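Local coordinates for walker-Type ATPase (Pyrococcus abyssi, PDB 2QEN), which is of unknown function but binds ADP and magnesium in a Walker-type P-loop fold and probably acts as an ATPase, at residues 77-80 / 81-84; 174-177 / 178-181; 265-268 / 269-273. The protein carries 1 engineered substitution. All coordinates share one frame; numbering follows the deposited sequence.

Contact 1: 77-80 / 81-84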
loop_
_atom_site.group_PDB
_atom_site.type_symbol
_atom_site.label_atom_id
_atom_site.label_comp_id
_atom_site.label_asym_id
_atom_site.label_seq_id
_atom_site.Cartn_x
_atom_site.Cartn_y
_atom_site.Cartn_z
ATOM N N LEU A 77 -8.470 9.991 -14.616
ATOM C CA LEU A 77 -7.889 8.666 -14.639
ATOM C C LEU A 77 -7.229 8.431 -15.990
ATOM O O LEU A 77 -6.087 7.985 -16.058
ATOM C CB LEU A 77 -8.971 7.602 -14.407
ATOM C CG LEU A 77 -8.631 6.272 -13.700
ATOM C CD1 LEU A 77 -9.505 5.146 -14.217
ATOM C CD2 LEU A 77 -7.166 5.851 -13.752
ATOM N N ILE A 78 -7.948 8.731 -17.066
ATOM C CA ILE A 78 -7.409 8.521 -18.417
ATOM C C ILE A 78 -6.159 9.390 -18.673
ATOM O O ILE A 78 -5.152 8.892 -19.197
ATOM C CB ILE A 78 -8.501 8.632 -19.514
ATOM C CG1 ILE A 78 -9.539 7.515 -19.290
ATOM C CG2 ILE A 78 -7.880 8.524 -20.905
ATOM C CD1 ILE A 78 -10.657 7.467 -20.271
ATOM N N LYS A 79 -6.216 10.651 -18.255
ATOM C CA LYS A 79 -5.068 11.559 -18.361
ATOM C C LYS A 79 -3.834 11.008 -17.612
ATOM O O LYS A 79 -2.702 11.155 -18.090
ATOM C CB LYS A 79 -5.430 12.978 -17.868
ATOM C CG LYS A 79 -4.397 14.060 -18.215
ATOM C CD LYS A 79 -4.793 15.448 -17.670
ATOM C CE LYS A 79 -3.607 16.426 -17.689
ATOM N NZ LYS A 79 -3.943 17.805 -17.180
ATOM N N GLU A 80 -4.068 10.380 -16.453
ATOM C CA GLU A 80 -3.004 9.718 -15.658
ATOM C C GLU A 80 -2.423 8.453 -16.326
ATOM O O GLU A 80 -1.219 8.234 -16.297
ATOM C CB GLU A 80 -3.479 9.424 -14.223
ATOM C CG GLU A 80 -2.404 8.883 -13.275
ATOM C CD GLU A 80 -1.318 9.900 -12.906
ATOM O OE1 GLU A 80 -1.578 11.131 -12.937
ATOM O OE2 GLU A 80 -0.195 9.458 -12.559
ATOM N N LEU A 81 -3.273 7.622 -16.916
ATOM C CA LEU A 81 -2.800 6.518 -17.770
ATOM C C LEU A 81 -1.912 7.017 -18.915
ATOM O O LEU A 81 -0.863 6.432 -19.191
ATOM C CB LEU A 81 -3.972 5.733 -18.346
ATOM C CG LEU A 81 -4.724 4.772 -17.426
ATOM C CD1 LEU A 81 -6.169 4.586 -17.888
ATOM C CD2 LEU A 81 -4.007 3.435 -17.369
ATOM N N GLN A 82 -2.345 8.097 -19.565
ATOM C CA GLN A 82 -1.593 8.719 -20.648
ATOM C C GLN A 82 -0.217 9.211 -20.210
ATOM O O GLN A 82 0.784 8.927 -20.874
ATOM C CB GLN A 82 -2.382 9.882 -21.253
ATOM C CG GLN A 82 -3.547 9.462 -22.151
ATOM C CD GLN A 82 -4.371 10.648 -22.618
ATOM O OE1 GLN A 82 -4.626 11.585 -21.861
ATOM N NE2 GLN A 82 -4.788 10.614 -23.872
ATOM N N SER A 83 -0.167 9.943 -19.096
ATOM C CA SER A 83 1.088 10.543 -18.642
ATOM C C SER A 83 2.044 9.522 -18.020
ATOM O O SER A 83 3.250 9.717 -18.043
ATOM C CB SER A 83 0.839 11.718 -17.688
ATOM O OG SER A 83 0.269 11.284 -16.466
ATOM N N THR A 84 1.509 8.433 -17.484
ATOM C CA THR A 84 2.342 7.410 -16.855
ATOM C C THR A 84 3.090 6.554 -17.881
ATOM O O THR A 84 4.209 6.109 -17.628
ATOM C CB THR A 84 1.534 6.519 -15.874
ATOM O OG1 THR A 84 0.909 7.352 -14.889
ATOM C CG2 THR A 84 2.448 5.568 -15.143
#

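Contact 2: 174-177 / 178-181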
loop_
_atom_site.group_PDB
_atom_site.type_symbol
_atom_site.label_atom_id
_atom_site.label_comp_id
_atom_site.label_asym_id
_atom_site.label_seq_id
_atom_site.Cartn_x
_atom_site.Cartn_y
_atom_site.Cartn_z
ATOM N N VAL A 174 -6.488 -3.362 3.583
ATOM C CA VAL A 174 -6.814 -4.650 2.978
ATOM C C VAL A 174 -8.315 -4.989 2.996
ATOM O O VAL A 174 -8.884 -5.404 1.981
ATOM C CB VAL A 174 -5.982 -5.797 3.610
ATOM C CG1 VAL A 174 -6.354 -7.150 2.967
ATOM C CG2 VAL A 174 -4.491 -5.532 3.436
ATOM N N GLY A 175 -8.950 -4.803 4.142
ATOM C CA GLY A 175 -10.374 -5.080 4.279
ATOM C C GLY A 175 -11.207 -4.200 3.371
ATOM O O GLY A 175 -12.243 -4.624 2.881
ATOM N N LEU A 176 -10.736 -2.970 3.156
ATOM C CA LEU A 176 -11.429 -1.984 2.337
ATOM C C LEU A 176 -11.281 -2.306 0.867
ATOM O O LEU A 176 -12.177 -2.006 0.071
ATOM C CB LEU A 176 -10.911 -0.571 2.643
ATOM C CG LEU A 176 -11.784 0.448 3.408
ATOM C CD1 LEU A 176 -12.876 -0.135 4.337
ATOM C CD2 LEU A 176 -10.951 1.480 4.144
ATOM N N LEU A 177 -10.143 -2.902 0.504
ATOM C CA LEU A 177 -9.942 -3.387 -0.853
ATOM C C LEU A 177 -10.890 -4.554 -1.123
ATOM O O LEU A 177 -11.622 -4.513 -2.098
ATOM C CB LEU A 177 -8.463 -3.729 -1.156
ATOM C CG LEU A 177 -8.155 -4.204 -2.585
ATOM C CD1 LEU A 177 -8.648 -3.191 -3.631
ATOM C CD2 LEU A 177 -6.655 -4.501 -2.808
ATOM N N HIS A 178 -10.895 -5.565 -0.257
ATOM C CA HIS A 178 -11.853 -6.673 -0.371
ATOM C C HIS A 178 -13.307 -6.182 -0.444
ATOM O O HIS A 178 -14.115 -6.760 -1.171
ATOM C CB HIS A 178 -11.731 -7.670 0.794
ATOM C CG HIS A 178 -10.405 -8.368 0.884
ATOM N ND1 HIS A 178 -9.820 -9.014 -0.187
ATOM C CD2 HIS A 178 -9.565 -8.548 1.935
ATOM C CE1 HIS A 178 -8.669 -9.543 0.196
ATOM N NE2 HIS A 178 -8.490 -9.274 1.478
ATOM N N ASP A 179 -13.638 -5.137 0.313
ATOM C CA ASP A 179 -14.992 -4.575 0.313
ATOM C C ASP A 179 -15.336 -3.974 -1.043
ATOM O O ASP A 179 -16.429 -4.175 -1.536
ATOM C CB ASP A 179 -15.168 -3.499 1.402
ATOM C CG ASP A 179 -15.638 -4.063 2.731
ATOM O OD1 ASP A 179 -15.864 -5.288 2.841
ATOM O OD2 ASP A 179 -15.791 -3.259 3.682
ATOM N N PHE A 180 -14.407 -3.219 -1.619
ATOM C CA PHE A 180 -14.599 -2.568 -2.922
ATOM C C PHE A 180 -14.841 -3.577 -4.055
ATOM O O PHE A 180 -15.736 -3.381 -4.868
ATOM C CB PHE A 180 -13.403 -1.650 -3.244
ATOM C CG PHE A 180 -13.345 -1.178 -4.672
ATOM C CD1 PHE A 180 -14.414 -0.478 -5.243
ATOM C CD2 PHE A 180 -12.199 -1.399 -5.436
ATOM C CE1 PHE A 180 -14.358 -0.026 -6.574
ATOM C CE2 PHE A 180 -12.122 -0.960 -6.774
ATOM C CZ PHE A 180 -13.212 -0.267 -7.342
ATOM N N LEU A 181 -14.045 -4.646 -4.088
ATOM C CA LEU A 181 -14.124 -5.665 -5.148
ATOM C C LEU A 181 -15.413 -6.506 -5.107
ATOM O O LEU A 181 -15.991 -6.803 -6.161
ATOM C CB LEU A 181 -12.875 -6.562 -5.136
ATOM C CG LEU A 181 -11.521 -5.871 -5.371
ATOM C CD1 LEU A 181 -10.380 -6.876 -5.283
ATOM C CD2 LEU A 181 -11.473 -5.136 -6.715
#

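Contact 3: 265-268 / 269-273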
loop_
_atom_site.group_PDB
_atom_site.type_symbol
_atom_site.label_atom_id
_atom_site.label_comp_id
_atom_site.label_asym_id
_atom_site.label_seq_id
_atom_site.Cartn_x
_atom_site.Cartn_y
_atom_site.Cartn_z
ATOM N N VAL A 265 9.622 12.296 13.349
ATOM C CA VAL A 265 9.161 12.088 11.971
ATOM C C VAL A 265 7.917 11.182 11.929
ATOM O O VAL A 265 6.934 11.528 11.294
ATOM C CB VAL A 265 10.303 11.582 11.034
ATOM C CG1 VAL A 265 9.764 11.119 9.671
ATOM C CG2 VAL A 265 11.345 12.701 10.810
ATOM N N ALA A 266 7.964 10.039 12.615
ATOM C CA ALA A 266 6.806 9.142 12.699
ATOM C C ALA A 266 5.586 9.852 13.293
ATOM O O ALA A 266 4.501 9.816 12.705
ATOM C CB ALA A 266 7.151 7.906 13.496
ATOM N N LYS A 267 5.769 10.520 14.435
ATOM C CA LYS A 267 4.685 11.271 15.068
ATOM C C LYS A 267 4.001 12.242 14.100
ATOM O O LYS A 267 2.771 12.307 14.057
ATOM C CB LYS A 267 5.165 12.006 16.322
ATOM C CG LYS A 267 4.029 12.589 17.149
ATOM C CD LYS A 267 4.501 13.233 18.455
ATOM C CE LYS A 267 4.878 14.721 18.286
ATOM N NZ LYS A 267 5.077 15.438 19.595
ATOM N N GLY A 268 4.797 12.966 13.312
ATOM C CA GLY A 268 4.272 13.946 12.358
ATOM C C GLY A 268 3.338 13.326 11.337
ATOM O O GLY A 268 2.198 13.760 11.174
ATOM N N LEU A 269 3.819 12.287 10.669
ATOM C CA LEU A 269 3.054 11.589 9.632
ATOM C C LEU A 269 1.789 10.924 10.193
ATOM O O LEU A 269 0.677 11.106 9.662
ATOM C CB LEU A 269 3.948 10.557 8.928
ATOM C CG LEU A 269 5.226 11.052 8.232
ATOM C CD1 LEU A 269 6.119 9.874 7.843
ATOM C CD2 LEU A 269 4.920 11.887 6.993
ATOM N N ILE A 270 1.957 10.188 11.291
ATOM C CA ILE A 270 0.853 9.462 11.928
ATOM C C ILE A 270 -0.222 10.409 12.464
ATOM O O ILE A 270 -1.418 10.104 12.413
ATOM C CB ILE A 270 1.391 8.493 13.020
ATOM C CG1 ILE A 270 2.213 7.387 12.346
ATOM C CG2 ILE A 270 0.249 7.909 13.880
ATOM C CD1 ILE A 270 3.280 6.766 13.207
ATOM N N MET A 271 0.207 11.567 12.956
ATOM C CA MET A 271 -0.719 12.567 13.474
ATOM C C MET A 271 -1.594 13.105 12.346
ATOM O O MET A 271 -2.781 13.394 12.551
ATOM C CB MET A 271 0.044 13.711 14.142
ATOM C CG MET A 271 -0.493 14.099 15.503
ATOM S SD MET A 271 -0.297 12.775 16.720
ATOM C CE MET A 271 -1.839 12.925 17.621
ATOM N N GLY A 272 -0.991 13.228 11.160
ATOM C CA GLY A 272 -1.681 13.691 9.946
ATOM C C GLY A 272 -2.796 12.741 9.551
ATOM O O GLY A 272 -3.896 13.174 9.221
ATOM N N GLU A 273 -2.500 11.443 9.592
ATOM C CA GLU A 273 -3.479 10.388 9.339
ATOM C C GLU A 273 -4.532 10.269 10.447
ATOM O O GLU A 273 -5.697 9.988 10.168
ATOM C CB GLU A 273 -2.785 9.047 9.169
ATOM C CG GLU A 273 -1.897 8.959 7.966
ATOM C CD GLU A 273 -0.739 8.005 8.162
ATOM O OE1 GLU A 273 -0.868 7.038 8.945
ATOM O OE2 GLU A 273 0.308 8.229 7.523
#

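Contact 1: 77-80 / 81-84
Gln82 leans back along the preceding turn and lies against Ile78 and Lys79, a worked case of how a helix uses its own side chains to cover its backbone. Its CB starts 3.4 Å from Lys79 O. At CG, the first torsion (chi1 -75°) sets the chain beside the backbone N and opposite the carbonyl carbon, which brings CG to 3.4 Å from Ile78 O, the same oxygen that accepts the 2.9 Å hydrogen bond from Gln82 N. The chain then runs straight on; CD passes Ile78 CG2 at 4.4 Å, and OE1 rests 3.5 Å from Lys79 CA. The amide tip finds its polar partners beyond this helix: NE2 donates to Leu106 O and Phe103 O, which probably fixes the rotation of the whole group.

Two residues further on the grip is polar. Glu80 O accepts two bonds from Thr84, one from N at 3.0 Å and one from OG1 at 2.7 Å, and the two donors reach it from opposite faces of the carbonyl plane. The threonine hydroxyl can do this because OG1 lies beside its own backbone N (chi1 -56°), turned back toward the preceding turn, where Glu80 O lies. The Glu80 side chain bends at its second torsion and crosses the threonine at a slant, with no bond between carboxylate and hydroxyl. On the apolar side Leu77 CD2 meets Leu81 CD1 loosely, at 4.4 Å.

Helix 74-84 packs between strand and helices of the P-loop ATPase fold. Leu81 and Thr84 touch Ile58 of strand 57-61, an outermost strand of the parallel sheet, Leu77 and Ile78 meet Leu113 of helix 113-127, and Leu77 and Glu80 lean on Leu65 of helix 62-67.

Contact 2: 174-177 / 178-181
Val174 and His178, one turn apart, run side by side and point the same way. The valine branch CG1 meets the imidazole at NE2, 3.4 Å away, while ring atom CD2 stands 3.2 Å from Val174 O. That oxygen and the alpha carbon of Gly175 approach the ring obliquely. The geometry follows from the torsions: Val174 CG1 sits opposite its own N (chi1 179°), and His178 CG lies beside its backbone N, which brings branch and ring alongside each other. Underneath, His178 N donates to Val174 O at 3.0 Å, almost straight (175°). With an alanine here the imidazole cover would be gone, and the valine branch and the carbonyl beside it would probably be left facing a gap.

The next shell is apolar on the sheet-facing side. Leu177 CD1 reaches Leu181 CG at 4.3 Å and arrives at the edge of the Phe180 ring, 4.4 Å from CD2. Asp179 is the polar exception: its CB and CG lie close to Gly175 O, while the carboxylate itself forms a salt bridge through OD2 with Lys326, tying this helix to helix 314-326.

Helix 174-181 follows strand 165-171 and packs on the parallel sheet: Val174, Leu177 and His178 touch Leu37 and Leu181 touches Leu35, both in strand 33-37, and Phe180 and Leu181 press on Leu152 of helix 149-161.

Contact 3: 265-268 / 269-273
Ile270 lies over one face of the Ala266 carbonyl, and the flat groups joining 265-268 to 269-273 are peptide carbonyls of this kind, with no aromatic ring among them. On that face sits CD1, 3.3 Å from Ala266 O, while Ile270 N approaches at the oxygen end, bonding at 2.9 Å nearly in line with C=O. CD1 also touches Ala266 CB at 4.0 Å. With CG1 beside the backbone N (chi1 -67°), the isoleucine is laid back along the helix rather than outward.

The other carbonyls are met less squarely. Met271 N reaches Lys267 O from 28° off its plane, and Met271 CB stands 3.1 Å from that oxygen before the chain, bent at its second and third torsions, leads off, with SD still 4.4 Å from Lys267 CG. Leu269 CG is 3.5 Å from Val265 O, and its CD1 lies 4.3 Å from Val265 CG1.

Outside the two segments, Trp241 of helix 239-252 covers Ala266, Leu269 and Ile270, while Val343, Val344 and Val347 of helix 342-348 close over Ala266, Lys267 and Ile270. Leu269 touches Arg41, an ADP-binding residue that also forms a salt bridge with Glu273. This is the i to i+4 hydrogen bonding of a regular alpha-helix, with one flank against Trp241 and the C-terminal helix 342-348, and Leu269 and Glu273 turned to Arg41 of the nucleotide site.

All three are local contacts within one helix, yet their surroundings differ. Contacts 1 and 2 belong to the ATPase domain and pack on different strands of its parallel sheet, 57-61 and 33-37, their nearest atoms about 10 Å apart. Contact 2 lies deepest, with no exposed residue, and is mostly apolar with one charged side reaching helix 314-326. Contact 1, at an outermost strand, mixes a buried leucine side with polar side chains, and adds a hydroxyl bond to the backbone series. Contact 3 is the most exposed; its helix packs on other helices. Contacts 2 and 3 both border the P-loop region, contact 2 through Val174, contact 3 through Leu269 and Glu273 on Arg41.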